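Local structure of inosine-uridine nucleoside N-ribohydrolase (Xanthomonas oryzae pv. oryzae, 4KL0) at residues V44-A49 against Q78-V83. The protein binds calcium and probably hydrolyses the N-glycosidic bond of nucleosides, although its actual substrate is not established. Numbering follows the deposited sequence.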
ATOM      1  N   VAL A  44      -3.224   3.914  -5.583  1.00 10.57           N
ATOM      2  CA  VAL A  44      -4.594   3.538  -5.241  1.00 11.55           C
ATOM      3  C   VAL A  44      -4.798   3.669  -3.727  1.00 10.77           C
ATOM      4  O   VAL A  44      -5.861   4.161  -3.272  1.00 10.86           O
ATOM      5  CB  VAL A  44      -4.932   2.081  -5.687  1.00 11.61           C
ATOM      6  CG1 VAL A  44      -6.428   1.795  -5.334  1.00 13.09           C
ATOM      7  CG2 VAL A  44      -4.696   1.958  -7.221  1.00 12.10           C
ATOM      8  N   THR A  45      -3.765   3.314  -2.945  1.00 10.82           N
ATOM      9  CA  THR A  45      -3.894   3.425  -1.489  1.00 10.09           C
ATOM     10  C   THR A  45      -4.045   4.892  -1.077  1.00 10.99           C
ATOM     11  O   THR A  45      -4.844   5.207  -0.175  1.00 11.49           O
ATOM     12  CB  THR A  45      -2.645   2.825  -0.795  1.00  9.57           C
ATOM     13  OG1 THR A  45      -2.433   1.521  -1.306  1.00 10.43           O
ATOM     14  CG2 THR A  45      -2.839   2.764   0.719  1.00 11.50           C
ATOM     15  N   TYR A  46      -3.286   5.815  -1.694  1.00 11.05           N
ATOM     16  CA  TYR A  46      -3.391   7.225  -1.336  1.00 11.37           C
ATOM     17  C   TYR A  46      -4.817   7.693  -1.659  1.00 11.94           C
ATOM     18  O   TYR A  46      -5.428   8.494  -0.909  1.00 11.75           O
ATOM     19  CB  TYR A  46      -2.426   8.103  -2.151  1.00 10.43           C
ATOM     20  CG  TYR A  46      -0.964   7.737  -2.084  1.00 11.09           C
ATOM     21  CD1 TYR A  46      -0.463   6.924  -1.066  1.00 11.42           C
ATOM     22  CD2 TYR A  46      -0.085   8.185  -3.031  1.00 11.78           C
ATOM     23  CE1 TYR A  46       0.888   6.546  -1.037  1.00 11.78           C
ATOM     24  CE2 TYR A  46       1.246   7.855  -3.002  1.00 12.23           C
ATOM     25  CZ  TYR A  46       1.742   7.034  -2.010  1.00 12.93           C
ATOM     26  OH  TYR A  46       3.064   6.690  -2.070  1.00 14.03           O
ATOM     27  N   THR A  47      -5.340   7.201  -2.805  1.00 10.99           N
ATOM     28  CA  THR A  47      -6.696   7.591  -3.262  1.00 11.81           C
ATOM     29  C   THR A  47      -7.791   7.116  -2.294  1.00 12.64           C
ATOM     30  O   THR A  47      -8.610   7.925  -1.850  1.00 12.44           O
ATOM     31  CB  THR A  47      -6.960   7.077  -4.659  1.00 12.16           C
ATOM     32  OG1 THR A  47      -5.955   7.611  -5.524  1.00 12.74           O
ATOM     33  CG2 THR A  47      -8.313   7.545  -5.200  1.00 12.98           C
ATOM     34  N   ILE A  48      -7.788   5.829  -1.936  1.00 11.74           N
ATOM     35  CA  ILE A  48      -8.745   5.447  -0.903  1.00 13.70           C
ATOM     36  C   ILE A  48      -8.516   6.088   0.452  1.00 13.08           C
ATOM     37  O   ILE A  48      -9.486   6.310   1.166  1.00 14.55           O
ATOM     38  CB  ILE A  48      -8.941   3.967  -0.734  1.00 11.91           C
ATOM     39  CG1 ILE A  48      -7.716   3.282  -0.160  1.00 14.42           C
ATOM     40  CG2 ILE A  48      -9.316   3.301  -2.113  1.00 13.73           C
ATOM     41  CD1 ILE A  48      -8.017   1.879   0.377  1.00 15.59           C
ATOM     42  N   ALA A  49      -7.266   6.406   0.809  1.00 11.38           N
ATOM     43  CA  ALA A  49      -7.004   7.127   2.061  1.00 12.67           C
ATOM     44  C   ALA A  49      -7.665   8.497   2.039  1.00 13.47           C
ATOM     45  O   ALA A  49      -8.110   8.960   3.090  1.00 14.12           O
ATOM     46  CB  ALA A  49      -5.520   7.272   2.342  1.00 13.12           C
ATOM     47  N   GLN A  78       8.305  13.171  -4.552  1.00 12.86           N
ATOM     48  CA  GLN A  78       7.709  14.239  -5.322  1.00 15.89           C
ATOM     49  C   GLN A  78       6.446  13.766  -5.989  1.00 14.55           C
ATOM     50  O   GLN A  78       5.462  14.507  -6.042  1.00 15.05           O
ATOM     51  CB  GLN A  78       8.676  14.752  -6.361  1.00 16.66           C
ATOM     52  CG  GLN A  78       9.867  15.548  -5.726  1.00 16.21           C
ATOM     53  CD  GLN A  78      10.877  15.921  -6.778  1.00 23.42           C
ATOM     54  OE1 GLN A  78      10.502  16.406  -7.847  1.00 26.56           O
ATOM     55  NE2 GLN A  78      12.158  15.677  -6.512  1.00 20.61           N
ATOM     56  N   LEU A  79       6.438  12.548  -6.540  1.00 13.65           N
ATOM     57  CA  LEU A  79       5.183  12.039  -7.079  1.00 14.60           C
ATOM     58  C   LEU A  79       4.070  11.841  -6.023  1.00 11.00           C
ATOM     59  O   LEU A  79       2.933  12.171  -6.264  1.00 13.33           O
ATOM     60  CB  LEU A  79       5.443  10.739  -7.842  1.00 13.99           C
ATOM     61  CG  LEU A  79       4.242   9.999  -8.386  1.00 14.31           C
ATOM     62  CD1 LEU A  79       4.696   9.282  -9.565  1.00 19.64           C
ATOM     63  CD2 LEU A  79       3.696   8.997  -7.341  1.00 13.65           C
ATOM     64  N   ALA A  80       4.416  11.267  -4.870  1.00 11.22           N
ATOM     65  CA  ALA A  80       3.444  11.111  -3.823  1.00 13.05           C
ATOM     66  C   ALA A  80       2.858  12.457  -3.437  1.00 13.47           C
ATOM     67  O   ALA A  80       1.637  12.605  -3.332  1.00 12.65           O
ATOM     68  CB  ALA A  80       4.021  10.393  -2.603  1.00 12.23           C
ATOM     69  N   LYS A  81       3.731  13.450  -3.259  1.00 13.71           N
ATOM     70  CA  LYS A  81       3.235  14.745  -2.834  1.00 14.46           C
ATOM     71  C   LYS A  81       2.372  15.388  -3.932  1.00 14.93           C
ATOM     72  O   LYS A  81       1.300  15.958  -3.638  1.00 15.36           O
ATOM     73  CB  LYS A  81       4.433  15.603  -2.408  1.00 14.70           C
ATOM     74  CG  LYS A  81       4.061  17.048  -2.007  1.00 16.00           C
ATOM     75  CD  LYS A  81       3.309  17.041  -0.702  1.00 18.96           C
ATOM     76  CE  LYS A  81       3.152  18.447  -0.143  1.00 19.88           C
ATOM     77  NZ  LYS A  81       2.306  18.346   1.054  1.00 19.49           N
ATOM     78  N   GLY A  82       2.787  15.234  -5.190  1.00 13.44           N
ATOM     79  CA  GLY A  82       1.933  15.618  -6.316  1.00 16.13           C
ATOM     80  C   GLY A  82       0.542  14.991  -6.321  1.00 16.76           C
ATOM     81  O   GLY A  82      -0.459  15.647  -6.670  1.00 17.15           O
ATOM     82  N   VAL A  83       0.457  13.711  -5.948  1.00 13.84           N
ATOM     83  CA  VAL A  83      -0.822  13.041  -5.868  1.00 12.41           C
ATOM     84  C   VAL A  83      -1.646  13.531  -4.680  1.00 15.72           C
ATOM     85  O   VAL A  83      -2.825  13.875  -4.847  1.00 14.64           O
ATOM     86  CB  VAL A  83      -0.641  11.518  -5.809  1.00 11.33           C
ATOM     87  CG1 VAL A  83      -1.977  10.797  -5.450  1.00 11.72           C
ATOM     88  CG2 VAL A  83      -0.067  10.992  -7.136  1.00 12.36           C
TER
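Tyr46 shows how a single aromatic side chain can join two neighbouring helices without any hydrogen bond between segments 44-49 and 78-83. Its CE2 lies 3.8 Å from CB of Ala80, which approaches the ring obliquely, while CD2 is 4.0 Å from CG1 of Val83, a methyl set at the ring edge and near its plane. The phenol OH also passes 3.9 Å from Ala80 CB, so one flank of the ring, from CD2 to the hydroxyl, runs along two residues about one helical turn apart. The CG of Tyr46 stands anti to its carbonyl carbon (chi1 -56°), which sends the ring across to helix 70-86; Val83 turns CG1 to meet it, and its side chain crosses that of Tyr46 at about a right angle. The two helices, 41-54 and 70-86, follow successive parallel strands, 28-34 and 58-65, in the Rossmann-like sheet of the nucleoside hydrolase family. Beyond this first shell, a hydrogen bond between Tyr46 OH and Thr34 OG1 ties the far end of the ring to strand 28-34. Phe84 meets the ring with planes at about 40°. The calcium ligand Asp42 sits one turn earlier on helix 41-54, its side chain about 4 Å from that of Tyr46.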